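Local coordinates for polysaccharide deacetylase (Bacillus anthracis, PDB 2J13), which probably removes acetyl groups from bacterial cell-wall polysaccharide, most likely peptidoglycan, as a zinc-binding family 4 carbohydrate esterase, at residues L59-G64 against A84-T89; H113-P118 against T133-E138; E126-E131 against A164-M169; W176-L181 against S206-H211. One frame throughout, in Å; residues are numbered along the deposited sequence.

Interaction 1 of 4, residues L59-G64 against A84-T89; sequences LTFDNG and ATFFVT
The ring of Phe-61 lies alongside that of Phe-86 and just overlaps its border: the planes are only 11° apart but slid along each other, leaving the centroids 5.1 Å apart. CD1 of Phe-61 comes to 3.6 Å from CE2 of Phe-86. Both rings leave their strands with CG anti to the carbonyl carbon (chi1 -62° and -66°) and point the same way. At the edge of the Phe-61 ring sits the Ala-84 methyl, and at the edge of Phe-86, in its plane, the Asn-63 amide nitrogen ND2, 3.5 Å from CD2 of Phe-86. The strands are neighbours in the parallel sheet of the NodB homology domain, joined through helix 70-80 as a beta-alpha-beta unit; Thr-Phe-Asp-Asn-Gly corresponds to the first conserved family 4 motif, with Asn-63 where a second aspartate is usual. Five backbone hydrogen bonds run between them, among them Phe-87 N to Phe-61 O and Asn-63 N to Phe-87 O, both 2.8 Å. On the face carrying Thr-60 and Asp-62, the Phe-87 ring turns an edge to CB of Thr-60, 4.0 Å from CE2. Its plane stands nearly square to the Asp-62 carboxylate, whose OD1 forms a salt bridge with Arg-152. A water bridges Gly-64 O and Thr-89 OG1, and OG1 also caps the next helix at Tyr-92 N.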
loop_
_atom_site.group_PDB
_atom_site.type_symbol
_atom_site.label_atom_id
_atom_site.label_comp_id
_atom_site.label_asym_id
_atom_site.label_seq_id
_atom_site.Cartn_x
_atom_site.Cartn_y
_atom_site.Cartn_z
ATOM N N LEU A 59 1.657 -8.764 -0.856
ATOM C CA LEU A 59 0.925 -8.464 0.346
ATOM C C LEU A 59 1.145 -7.005 0.769
ATOM O O LEU A 59 2.296 -6.526 0.836
ATOM C CB LEU A 59 1.382 -9.438 1.431
ATOM C CG LEU A 59 0.740 -9.354 2.793
ATOM C CD1 LEU A 59 -0.748 -9.591 2.665
ATOM C CD2 LEU A 59 1.358 -10.333 3.801
ATOM N N THR A 60 0.047 -6.320 1.090
ATOM C CA THR A 60 0.109 -4.958 1.591
ATOM C C THR A 60 -0.893 -4.776 2.715
ATOM O O THR A 60 -1.863 -5.530 2.811
ATOM C CB THR A 60 -0.176 -3.920 0.495
ATOM O OG1 THR A 60 -1.566 -3.956 0.133
ATOM C CG2 THR A 60 0.712 -4.128 -0.721
ATOM N N PHE A 61 -0.611 -3.788 3.554
ATOM C CA PHE A 61 -1.462 -3.381 4.681
ATOM C C PHE A 61 -1.525 -1.860 4.680
ATOM O O PHE A 61 -0.541 -1.198 4.327
ATOM C CB PHE A 61 -0.891 -3.831 6.028
ATOM C CG PHE A 61 -0.773 -5.325 6.182
ATOM C CD1 PHE A 61 0.330 -5.986 5.728
ATOM C CD2 PHE A 61 -1.769 -6.055 6.812
ATOM C CE1 PHE A 61 0.435 -7.388 5.890
ATOM C CE2 PHE A 61 -1.648 -7.420 6.953
ATOM C CZ PHE A 61 -0.569 -8.061 6.440
ATOM N N ASP A 62 -2.665 -1.314 5.127
ATOM C CA ASP A 62 -2.776 0.124 5.396
ATOM C C ASP A 62 -2.838 0.360 6.908
ATOM O O ASP A 62 -3.572 -0.324 7.639
ATOM C CB ASP A 62 -4.002 0.737 4.721
ATOM C CG ASP A 62 -3.935 0.699 3.231
ATOM O OD1 ASP A 62 -2.867 0.344 2.692
ATOM O OD2 ASP A 62 -5.000 0.942 2.574
ATOM N N ASN A 63 -2.073 1.346 7.365
ATOM C CA ASN A 63 -1.856 1.602 8.757
ATOM C C ASN A 63 -2.130 3.048 9.085
ATOM O O ASN A 63 -1.237 3.864 9.186
ATOM C CB ASN A 63 -0.437 1.237 9.133
ATOM C CG ASN A 63 -0.139 -0.198 8.868
ATOM O OD1 ASN A 63 -0.070 -0.988 9.793
ATOM N ND2 ASN A 63 0.025 -0.556 7.605
ATOM N N GLY A 64 -3.418 3.346 9.178
ATOM C CA GLY A 64 -3.885 4.621 9.694
ATOM C C GLY A 64 -4.384 4.505 11.119
ATOM O O GLY A 64 -4.640 5.520 11.756
ATOM N N ALA A 84 6.161 -7.467 2.922
ATOM C CA ALA A 84 4.942 -6.683 2.745
ATOM C C ALA A 84 5.280 -5.207 2.663
ATOM O O ALA A 84 6.374 -4.779 3.059
ATOM C CB ALA A 84 4.002 -6.930 3.903
ATOM N N THR A 85 4.354 -4.428 2.107
ATOM C CA THR A 85 4.395 -2.976 2.203
ATOM C C THR A 85 3.293 -2.545 3.185
ATOM O O THR A 85 2.144 -2.988 3.060
ATOM C CB THR A 85 4.228 -2.234 0.848
ATOM O OG1 THR A 85 5.363 -2.486 0.010
ATOM C CG2 THR A 85 4.087 -0.707 1.053
ATOM N N PHE A 86 3.660 -1.677 4.129
ATOM C CA PHE A 86 2.768 -1.054 5.097
ATOM C C PHE A 86 2.656 0.419 4.705
ATOM O O PHE A 86 3.646 1.162 4.787
ATOM C CB PHE A 86 3.339 -1.163 6.514
ATOM C CG PHE A 86 3.416 -2.585 7.022
ATOM C CD1 PHE A 86 4.498 -3.374 6.714
ATOM C CD2 PHE A 86 2.381 -3.116 7.762
ATOM C CE1 PHE A 86 4.554 -4.694 7.146
ATOM C CE2 PHE A 86 2.445 -4.447 8.234
ATOM C CZ PHE A 86 3.557 -5.208 7.921
ATOM N N PHE A 87 1.454 0.816 4.283
ATOM C CA PHE A 87 1.162 2.198 3.910
ATOM C C PHE A 87 0.727 2.926 5.151
ATOM O O PHE A 87 -0.348 2.676 5.658
ATOM C CB PHE A 87 0.048 2.252 2.830
ATOM C CG PHE A 87 0.497 1.759 1.513
ATOM C CD1 PHE A 87 1.147 2.589 0.624
ATOM C CD2 PHE A 87 0.221 0.436 1.113
ATOM C CE1 PHE A 87 1.597 2.101 -0.617
ATOM C CE2 PHE A 87 0.699 -0.037 -0.101
ATOM C CZ PHE A 87 1.368 0.813 -0.983
ATOM N N VAL A 88 1.584 3.810 5.655
ATOM C CA VAL A 88 1.393 4.476 6.963
ATOM C C VAL A 88 0.935 5.934 6.852
ATOM O O VAL A 88 1.308 6.644 5.918
ATOM C CB VAL A 88 2.702 4.414 7.837
ATOM C CG1 VAL A 88 3.125 2.936 8.021
ATOM C CG2 VAL A 88 3.801 5.249 7.199
ATOM N N THR A 89 0.129 6.370 7.814
ATOM C CA THR A 89 -0.220 7.786 7.927
ATOM C C THR A 89 0.689 8.511 8.942
ATOM O O THR A 89 1.437 7.894 9.681
ATOM C CB THR A 89 -1.658 7.964 8.385
ATOM O OG1 THR A 89 -1.823 7.479 9.730
ATOM C CG2 THR A 89 -2.658 7.263 7.421
HETATM O O HOH W 1 -4.380 7.913 10.465
#

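Interaction 2 of 4, residues H113-P118 against T133-E138; sequences HSWSHP and TSVTEE. With ZN (zinc ion), chain B.
Trp-115 turns CG anti to its own N (chi1 -169°), while Ser-134 sets OG between its N and carbonyl carbon (chi1 60°), and these two torsions bring the hydroxyl against the indole. The loop His-Ser-Trp-Ser-His-Pro is the second conserved sequence motif of family 4 esterases, in which two histidines grasp the metal; here its middle leans on helix 125-143. OG of Ser-134 lies 3.3 Å from CE3 of Trp-115, meeting the ring obliquely, but it spends its hydrogen bond on Glu-130 O within its own helix. Beside it the CG2 branch of Val-135 presses on the loop backbone, 3.3 Å from Trp-115 N. Further along the helix, CB of Glu-138 meets the indole edge at CZ3, 4.0 Å away. A bend at the second torsion of Glu-138 carries its carboxylate past the ring, the two planes 70° apart. Between the two segments the contact is van der Waals packing; the loop is braced partly from within and partly from outside, Trp-115 N and Ser-116 OG being held by Glu-131 of the same helix. Ser-114 OG donates to a lone pair of His-113 O at 2.6 Å, and the same OG accepts a weak bond from His-117 N, 2.9 Å away. His-113 ND1 bonds to Arg-152 O, which helps fix the rotation of the ring, its other nitrogen facing the zinc. His-113 NE2 is 2.0 Å from the zinc ion. His-117 NE2 is 2.1 Å from the same zinc ion.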
loop_
_atom_site.group_PDB
_atom_site.type_symbol
_atom_site.label_atom_id
_atom_site.label_comp_id
_atom_site.label_asym_id
_atom_site.label_seq_id
_atom_site.Cartn_x
_atom_site.Cartn_y
_atom_site.Cartn_z
ATOM N N HIS A 113 0.681 6.794 3.092
ATOM C CA HIS A 113 -0.782 6.809 3.117
ATOM C C HIS A 113 -1.308 8.199 3.525
ATOM O O HIS A 113 -2.457 8.319 3.938
ATOM C CB HIS A 113 -1.317 5.737 4.060
ATOM C CG HIS A 113 -2.730 5.305 3.828
ATOM N ND1 HIS A 113 -3.281 5.140 2.578
ATOM C CD2 HIS A 113 -3.679 4.927 4.711
ATOM C CE1 HIS A 113 -4.539 4.731 2.709
ATOM N NE2 HIS A 113 -4.807 4.596 3.993
ATOM N N SER A 114 -0.449 9.212 3.414
ATOM C CA SER A 114 -0.729 10.641 3.734
ATOM C C SER A 114 -0.694 11.018 5.202
ATOM O O SER A 114 -0.874 10.187 6.081
ATOM C CB SER A 114 -2.091 11.078 3.162
ATOM O OG SER A 114 -3.112 10.839 4.091
ATOM N N TRP A 115 -0.444 12.296 5.479
ATOM C CA TRP A 115 -0.303 12.738 6.858
ATOM C C TRP A 115 -1.568 12.585 7.684
ATOM O O TRP A 115 -1.545 11.973 8.746
ATOM C CB TRP A 115 0.210 14.180 6.923
ATOM C CG TRP A 115 0.597 14.502 8.329
ATOM C CD1 TRP A 115 -0.186 15.085 9.288
ATOM C CD2 TRP A 115 1.819 14.134 8.973
ATOM N NE1 TRP A 115 0.503 15.128 10.492
ATOM C CE2 TRP A 115 1.724 14.538 10.319
ATOM C CE3 TRP A 115 2.991 13.499 8.532
ATOM C CZ2 TRP A 115 2.767 14.337 11.236
ATOM C CZ3 TRP A 115 4.019 13.290 9.446
ATOM C CH2 TRP A 115 3.895 13.713 10.774
ATOM N N SER A 116 -2.666 13.158 7.208
ATOM C CA SER A 116 -3.917 13.216 7.965
ATOM C C SER A 116 -5.086 12.414 7.351
ATOM O O SER A 116 -6.237 12.479 7.858
ATOM C CB SER A 116 -4.321 14.674 8.192
ATOM O OG SER A 116 -4.630 15.277 6.974
ATOM N N HIS A 117 -4.803 11.647 6.294
ATOM C CA HIS A 117 -5.794 10.764 5.682
ATOM C C HIS A 117 -7.048 11.481 5.175
ATOM O O HIS A 117 -8.156 10.963 5.308
ATOM C CB HIS A 117 -6.177 9.675 6.710
ATOM C CG HIS A 117 -6.732 8.403 6.129
ATOM N ND1 HIS A 117 -8.075 8.084 6.188
ATOM C CD2 HIS A 117 -6.120 7.329 5.581
ATOM C CE1 HIS A 117 -8.268 6.886 5.649
ATOM N NE2 HIS A 117 -7.089 6.395 5.291
ATOM N N PRO A 118 -6.882 12.621 4.485
ATOM C CA PRO A 118 -8.018 13.231 3.783
ATOM C C PRO A 118 -8.265 12.549 2.475
ATOM O O PRO A 118 -7.379 11.905 1.909
ATOM C CB PRO A 118 -7.510 14.632 3.502
ATOM C CG PRO A 118 -6.058 14.398 3.186
ATOM C CD PRO A 118 -5.653 13.393 4.245
ATOM N N THR A 133 4.510 14.899 1.186
ATOM C CA THR A 133 5.902 15.199 1.519
ATOM C C THR A 133 6.168 15.035 3.001
ATOM O O THR A 133 7.250 14.531 3.376
ATOM C CB THR A 133 6.287 16.620 1.070
ATOM O OG1 THR A 133 6.074 16.736 -0.355
ATOM C CG2 THR A 133 7.765 16.883 1.396
ATOM N N SER A 134 5.235 15.419 3.850
ATOM C CA SER A 134 5.421 15.287 5.292
ATOM C C SER A 134 5.631 13.833 5.728
ATOM O O SER A 134 6.511 13.548 6.554
ATOM C CB SER A 134 4.297 15.941 6.076
ATOM O OG SER A 134 3.056 15.389 5.792
ATOM N N VAL A 135 4.843 12.914 5.194
ATOM C CA VAL A 135 5.025 11.498 5.480
ATOM C C VAL A 135 6.330 10.970 4.933
ATOM O O VAL A 135 7.032 10.210 5.623
ATOM C CB VAL A 135 3.818 10.618 4.952
ATOM C CG1 VAL A 135 4.084 9.112 5.080
ATOM C CG2 VAL A 135 2.571 10.940 5.701
ATOM N N THR A 136 6.679 11.325 3.709
ATOM C CA THR A 136 7.918 10.845 3.096
ATOM C C THR A 136 9.128 11.249 3.926
ATOM O O THR A 136 9.959 10.423 4.281
ATOM C CB THR A 136 8.067 11.316 1.656
ATOM O OG1 THR A 136 7.060 10.655 0.860
ATOM C CG2 THR A 136 9.449 10.968 1.098
ATOM N N GLU A 137 9.160 12.516 4.278
ATOM C CA GLU A 137 10.276 13.029 5.097
ATOM C C GLU A 137 10.294 12.366 6.475
ATOM O O GLU A 137 11.381 12.030 7.007
ATOM C CB GLU A 137 10.164 14.545 5.212
ATOM C CG GLU A 137 10.347 15.253 3.875
ATOM C CD GLU A 137 10.290 16.772 3.961
ATOM O OE1 GLU A 137 9.915 17.332 5.009
ATOM O OE2 GLU A 137 10.606 17.395 2.922
ATOM N N GLU A 138 9.135 12.168 7.092
ATOM C CA GLU A 138 9.064 11.511 8.400
ATOM C C GLU A 138 9.509 10.045 8.324
ATOM O O GLU A 138 10.274 9.578 9.198
ATOM C CB GLU A 138 7.669 11.631 8.984
ATOM C CG GLU A 138 7.541 11.459 10.446
ATOM C CD GLU A 138 8.084 12.667 11.264
ATOM O OE1 GLU A 138 8.018 13.846 10.804
ATOM O OE2 GLU A 138 8.567 12.431 12.384
HETATM ZN ZN ZN B . -6.660 4.432 4.795
#

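Interaction 3 of 4, residues E126-E131 against A164-M169; sequences EKLREE and ALTKEM
The guanidinium of Arg-129 reaches over toward Leu-165, whose CD2 methyl approaches NH2 obliquely from 4.5 Å. Near the same NH2 stands the Glu-168 carboxylate, with OE2 also 4.5 Å away, too far for a salt bridge although the opposite charges probably attract. The closer touch is made by the aliphatic root of the arginine: CG of Arg-129 lies 3.6 Å from SD of Met-169. Met-169 runs straight out from its backbone and then bends at its last torsion (chi3 63°), tucking CE against the Arg-129 backbone, 3.7 Å from its O. Next to this pair, CD2 of Leu-128 meets CD1 of Leu-165 at 4.0 Å, and Phe-120 also packs on Leu-128; elsewhere on the same helix Glu-131 OE2 takes both Lys-127 NZ, in a salt bridge, and Ser-116 OG. With their axes 10.9 Å apart at closest approach, the segments cross at -50° and meet mainly through side chains. Helix 125-143 thus lies across the C-terminal end of helix 160-168, with Met-169 also against Leu-132 and Thr-133, just before the chain runs on into strand 172-174.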
loop_
_atom_site.group_PDB
_atom_site.type_symbol
_atom_site.label_atom_id
_atom_site.label_comp_id
_atom_site.label_asym_id
_atom_site.label_seq_id
_atom_site.Cartn_x
_atom_site.Cartn_y
_atom_site.Cartn_z
ATOM N N GLU A 126 -1.380 22.538 -2.959
ATOM C CA GLU A 126 -0.421 22.829 -1.888
ATOM C C GLU A 126 -0.597 21.837 -0.712
ATOM O O GLU A 126 0.385 21.291 -0.176
ATOM C CB GLU A 126 -0.594 24.302 -1.457
ATOM C CG GLU A 126 -2.068 24.836 -1.230
ATOM C CD GLU A 126 -2.936 25.237 -2.517
ATOM O OE1 GLU A 126 -2.633 24.910 -3.667
ATOM O OE2 GLU A 126 -3.978 25.903 -2.337
ATOM N N LYS A 127 -1.843 21.599 -0.329
ATOM C CA LYS A 127 -2.175 20.706 0.772
ATOM C C LYS A 127 -1.845 19.274 0.397
ATOM O O LYS A 127 -1.280 18.524 1.218
ATOM C CB LYS A 127 -3.661 20.835 1.139
ATOM C CG LYS A 127 -4.121 20.004 2.303
ATOM C CD LYS A 127 -3.219 20.154 3.535
ATOM C CE LYS A 127 -3.725 19.317 4.700
ATOM N NZ LYS A 127 -2.638 18.976 5.699
ATOM N N LEU A 128 -2.174 18.852 -0.814
ATOM C CA LEU A 128 -1.827 17.490 -1.221
ATOM C C LEU A 128 -0.313 17.276 -1.193
ATOM O O LEU A 128 0.180 16.219 -0.737
ATOM C CB LEU A 128 -2.378 17.147 -2.611
ATOM C CG LEU A 128 -2.069 15.715 -3.044
ATOM C CD1 LEU A 128 -2.657 14.706 -2.034
ATOM C CD2 LEU A 128 -2.541 15.419 -4.464
ATOM N N ARG A 129 0.450 18.268 -1.649
ATOM C CA ARG A 129 1.907 18.137 -1.667
ATOM C C ARG A 129 2.403 18.029 -0.241
ATOM O O ARG A 129 3.276 17.195 0.037
ATOM C CB ARG A 129 2.566 19.342 -2.386
ATOM C CG ARG A 129 2.412 19.247 -3.889
ATOM C CD ARG A 129 3.348 20.125 -4.681
ATOM N NE ARG A 129 2.795 20.326 -6.027
ATOM C CZ ARG A 129 1.971 21.320 -6.358
ATOM N NH1 ARG A 129 1.589 22.215 -5.457
ATOM N NH2 ARG A 129 1.516 21.398 -7.601
ATOM N N GLU A 130 1.827 18.791 0.674
ATOM C CA GLU A 130 2.266 18.726 2.110
ATOM C C GLU A 130 1.883 17.389 2.722
ATOM O O GLU A 130 2.668 16.784 3.458
ATOM C CB GLU A 130 1.640 19.848 2.920
ATOM C CG GLU A 130 2.182 21.175 2.471
ATOM C CD GLU A 130 1.450 22.404 2.984
ATOM O OE1 GLU A 130 0.333 22.296 3.540
ATOM O OE2 GLU A 130 2.034 23.508 2.826
ATOM N N GLU A 131 0.683 16.911 2.386
ATOM C CA GLU A 131 0.192 15.631 2.910
ATOM C C GLU A 131 1.105 14.469 2.527
ATOM O O GLU A 131 1.291 13.556 3.360
ATOM C CB GLU A 131 -1.237 15.359 2.402
ATOM C CG GLU A 131 -2.312 16.200 3.109
ATOM C CD GLU A 131 -2.657 15.668 4.467
ATOM O OE1 GLU A 131 -2.582 14.434 4.662
ATOM O OE2 GLU A 131 -3.001 16.457 5.360
ATOM N N ALA A 164 -2.185 12.243 -11.326
ATOM C CA ALA A 164 -1.131 12.923 -12.051
ATOM C C ALA A 164 -0.203 13.744 -11.120
ATOM O O ALA A 164 0.988 13.745 -11.308
ATOM C CB ALA A 164 -1.728 13.802 -13.168
ATOM N N LEU A 165 -0.768 14.403 -10.118
ATOM C CA LEU A 165 0.026 15.186 -9.150
ATOM C C LEU A 165 0.920 14.274 -8.323
ATOM O O LEU A 165 2.090 14.590 -8.060
ATOM C CB LEU A 165 -0.885 15.991 -8.229
ATOM C CG LEU A 165 -1.737 17.107 -8.849
ATOM C CD1 LEU A 165 -2.634 17.706 -7.792
ATOM C CD2 LEU A 165 -0.874 18.165 -9.516
ATOM N N THR A 166 0.386 13.126 -7.942
ATOM C CA THR A 166 1.165 12.134 -7.181
ATOM C C THR A 166 2.354 11.607 -8.001
ATOM O O THR A 166 3.464 11.553 -7.500
ATOM C CB THR A 166 0.219 11.000 -6.709
ATOM O OG1 THR A 166 -0.818 11.587 -5.880
ATOM C CG2 THR A 166 1.002 9.880 -5.928
ATOM N N LYS A 167 2.132 11.226 -9.259
ATOM C CA LYS A 167 3.199 10.804 -10.157
ATOM C C LYS A 167 4.249 11.894 -10.377
ATOM O O LYS A 167 5.446 11.620 -10.394
ATOM C CB LYS A 167 2.620 10.387 -11.515
ATOM C CG LYS A 167 3.628 10.038 -12.584
ATOM C CD LYS A 167 2.876 9.715 -13.883
ATOM C CE LYS A 167 3.731 9.785 -15.129
ATOM N NZ LYS A 167 2.863 9.439 -16.330
ATOM N N GLU A 168 3.787 13.117 -10.567
ATOM C CA GLU A 168 4.671 14.256 -10.793
ATOM C C GLU A 168 5.611 14.461 -9.617
ATOM O O GLU A 168 6.773 14.869 -9.806
ATOM C CB GLU A 168 3.788 15.486 -11.012
ATOM C CG GLU A 168 4.468 16.803 -11.311
ATOM C CD GLU A 168 3.439 17.954 -11.277
ATOM O OE1 GLU A 168 2.293 17.754 -11.776
ATOM O OE2 GLU A 168 3.757 19.040 -10.733
ATOM N N MET A 169 5.129 14.176 -8.407
ATOM C CA MET A 169 5.959 14.256 -7.196
ATOM C C MET A 169 6.916 13.073 -7.023
ATOM O O MET A 169 7.714 13.072 -6.110
ATOM C CB MET A 169 5.085 14.418 -5.960
ATOM C CG MET A 169 4.228 15.687 -5.959
ATOM S SD MET A 169 3.264 15.843 -4.485
ATOM C CE MET A 169 4.537 15.981 -3.222
#

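Interaction 4 of 4, residues W176-L181 against S206-H211; sequences WSLAFL and SILLLH. With ZN (zinc ion), chain C.
Two successive amides share one carbonyl: Ile-207 O accepts from Ser-177 N at 2.9 Å and from Leu-178 N at 3.3 Å, where Ser-177 breaks the regular parallel pairing. Ser-177 OG in turn accepts from Ile-207 N at 3.1 Å, a side chain standing in for a backbone acceptor. Beyond this point the pairing becomes regular, with Leu-209 N bonded to Leu-178 O and Phe-180 N to Leu-209 O. Trp-176 offers a face to Leu-209, whose CD2 sits over the six-membered ring, 4.0 Å from its centroid, in a CH-pi contact. At the other end ND1 of His-211 donates a hydrogen bond to Phe-180 O at 2.7 Å, from well above the carbonyl plane (53°). That bond helps fix the ring's rotation, with NE2 of His-211 2.0 Å from a zinc ion that also carries a water. Leu-181 closes over the imidazole, its CB 3.9 Å from the centroid of the His-211 ring. Leu-Leu-His probably corresponds to the conserved family 4 motif that carries a histidine near the active site. The short strand 178-179 flanks strand 207-210, which in turn pairs with strand 56-63 through backbone bonds of Leu-208 and Leu-210 to Thr-60.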
loop_
_atom_site.group_PDB
_atom_site.type_symbol
_atom_site.label_atom_id
_atom_site.label_comp_id
_atom_site.label_asym_id
_atom_site.label_seq_id
_atom_site.Cartn_x
_atom_site.Cartn_y
_atom_site.Cartn_z
ATOM N N TRP A 176 -5.117 -1.941 -5.333
ATOM C CA TRP A 176 -5.111 -3.369 -4.919
ATOM C C TRP A 176 -6.057 -4.134 -5.806
ATOM O O TRP A 176 -6.899 -3.536 -6.472
ATOM C CB TRP A 176 -5.523 -3.542 -3.452
ATOM C CG TRP A 176 -6.868 -3.041 -3.107
ATOM C CD1 TRP A 176 -8.040 -3.723 -3.094
ATOM C CD2 TRP A 176 -7.194 -1.689 -2.739
ATOM N NE1 TRP A 176 -9.077 -2.902 -2.724
ATOM C CE2 TRP A 176 -8.583 -1.640 -2.509
ATOM C CE3 TRP A 176 -6.445 -0.519 -2.590
ATOM C CZ2 TRP A 176 -9.236 -0.465 -2.137
ATOM C CZ3 TRP A 176 -7.095 0.628 -2.224
ATOM C CH2 TRP A 176 -8.469 0.657 -2.005
ATOM N N SER A 177 -5.945 -5.448 -5.782
ATOM C CA SER A 177 -6.892 -6.281 -6.531
ATOM C C SER A 177 -7.809 -7.150 -5.693
ATOM O O SER A 177 -8.900 -7.564 -6.173
ATOM C CB SER A 177 -6.155 -7.092 -7.584
ATOM O OG SER A 177 -5.357 -8.089 -6.995
ATOM N N LEU A 178 -7.445 -7.350 -4.435
ATOM C CA LEU A 178 -8.211 -8.120 -3.502
ATOM C C LEU A 178 -8.059 -7.507 -2.138
ATOM O O LEU A 178 -6.939 -7.322 -1.694
ATOM C CB LEU A 178 -7.608 -9.528 -3.486
ATOM C CG LEU A 178 -8.538 -10.720 -3.413
ATOM C CD1 LEU A 178 -9.581 -10.658 -4.546
ATOM C CD2 LEU A 178 -7.642 -11.954 -3.480
ATOM N N ALA A 179 -9.163 -7.216 -1.461
ATOM C CA ALA A 179 -9.108 -6.785 -0.066
ATOM C C ALA A 179 -9.934 -7.703 0.784
ATOM O O ALA A 179 -11.041 -8.119 0.390
ATOM C CB ALA A 179 -9.568 -5.369 0.092
ATOM N N PHE A 180 -9.409 -8.031 1.949
ATOM C CA PHE A 180 -10.177 -8.823 2.879
ATOM C C PHE A 180 -10.154 -8.328 4.295
ATOM O O PHE A 180 -9.118 -8.296 4.948
ATOM C CB PHE A 180 -9.785 -10.286 2.838
ATOM C CG PHE A 180 -10.689 -11.128 3.677
ATOM C CD1 PHE A 180 -12.043 -11.233 3.369
ATOM C CD2 PHE A 180 -10.211 -11.747 4.815
ATOM C CE1 PHE A 180 -12.892 -11.973 4.173
ATOM C CE2 PHE A 180 -11.059 -12.491 5.619
ATOM C CZ PHE A 180 -12.396 -12.598 5.295
ATOM N N LEU A 181 -11.355 -7.966 4.732
ATOM C CA LEU A 181 -11.698 -7.571 6.074
ATOM C C LEU A 181 -12.965 -8.384 6.422
ATOM O O LEU A 181 -13.975 -8.280 5.730
ATOM C CB LEU A 181 -11.987 -6.063 6.069
ATOM C CG LEU A 181 -12.515 -5.345 7.305
ATOM C CD1 LEU A 181 -12.033 -5.975 8.596
ATOM C CD2 LEU A 181 -12.151 -3.873 7.235
ATOM N N SER A 206 -1.917 -10.827 -8.128
ATOM C CA SER A 206 -2.749 -10.168 -7.137
ATOM C C SER A 206 -1.923 -9.274 -6.181
ATOM O O SER A 206 -0.871 -9.671 -5.674
ATOM C CB SER A 206 -3.576 -11.173 -6.317
ATOM O OG SER A 206 -4.582 -11.853 -7.085
ATOM N N ILE A 207 -2.458 -8.079 -5.934
ATOM C CA ILE A 207 -2.012 -7.209 -4.847
ATOM C C ILE A 207 -3.098 -7.268 -3.754
ATOM O O ILE A 207 -4.241 -6.839 -3.968
ATOM C CB ILE A 207 -1.748 -5.732 -5.281
ATOM C CG1 ILE A 207 -0.699 -5.678 -6.375
ATOM C CG2 ILE A 207 -1.387 -4.891 -3.994
ATOM C CD1 ILE A 207 -0.370 -4.271 -6.908
ATOM N N LEU A 208 -2.753 -7.852 -2.608
ATOM C CA LEU A 208 -3.689 -8.065 -1.525
ATOM C C LEU A 208 -3.612 -6.927 -0.548
ATOM O O LEU A 208 -2.516 -6.465 -0.205
ATOM C CB LEU A 208 -3.388 -9.368 -0.775
ATOM C CG LEU A 208 -3.192 -10.595 -1.648
ATOM C CD1 LEU A 208 -2.986 -11.810 -0.755
ATOM C CD2 LEU A 208 -4.398 -10.745 -2.562
ATOM N N LEU A 209 -4.776 -6.486 -0.092
ATOM C CA LEU A 209 -4.840 -5.532 1.000
ATOM C C LEU A 209 -5.478 -6.286 2.178
ATOM O O LEU A 209 -6.673 -6.626 2.143
ATOM C CB LEU A 209 -5.651 -4.307 0.576
ATOM C CG LEU A 209 -6.061 -3.358 1.678
ATOM C CD1 LEU A 209 -4.902 -3.024 2.658
ATOM C CD2 LEU A 209 -6.656 -2.050 1.084
ATOM N N LEU A 210 -4.666 -6.666 3.153
ATOM C CA LEU A 210 -5.126 -7.424 4.304
ATOM C C LEU A 210 -5.136 -6.513 5.536
ATOM O O LEU A 210 -4.842 -5.319 5.428
ATOM C CB LEU A 210 -4.276 -8.676 4.530
ATOM C CG LEU A 210 -4.333 -9.717 3.378
ATOM C CD1 LEU A 210 -3.628 -11.062 3.792
ATOM C CD2 LEU A 210 -5.712 -10.037 2.907
ATOM N N HIS A 211 -5.520 -7.072 6.689
ATOM C CA HIS A 211 -5.773 -6.293 7.902
ATOM C C HIS A 211 -5.211 -6.901 9.176
ATOM O O HIS A 211 -4.862 -8.082 9.212
ATOM C CB HIS A 211 -7.300 -6.054 8.044
ATOM C CG HIS A 211 -7.886 -5.263 6.920
ATOM N ND1 HIS A 211 -8.328 -5.829 5.748
ATOM C CD2 HIS A 211 -8.055 -3.931 6.781
ATOM C CE1 HIS A 211 -8.756 -4.875 4.935
ATOM N NE2 HIS A 211 -8.588 -3.715 5.543
HETATM ZN ZN ZN C . -9.092 -1.850 4.927
HETATM O O HOH W 2 -6.661 -10.572 -7.765
HETATM O O HOH W 3 -6.984 -9.552 6.617
HETATM O O HOH W 4 -7.339 -0.885 5.174
#

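In the fold
From the N terminus, interaction 1 comes first, bringing strand 84-88 back beside strand 56-63 after helix 70-80. Interaction 2 closes the short excursion from the loop after strand 109-112 to helix 125-143. Interaction 3 crosses it along the chain: segment 126-131 falls between 113-118 and 133-138, both contacts use helix 125-143, and interaction 3 goes on to close the longer loop out to helix 160-168. Last, interaction 4 closes the loop between strands 178-179 and 207-210. Val-88 O to His-113 N joins interactions 1 and 2, and neighbouring strands join 1 to 4, so that 178-179, 207-210, 56-63 and 84-88 follow one another in one parallel sheet, with helix 125-143 outside it.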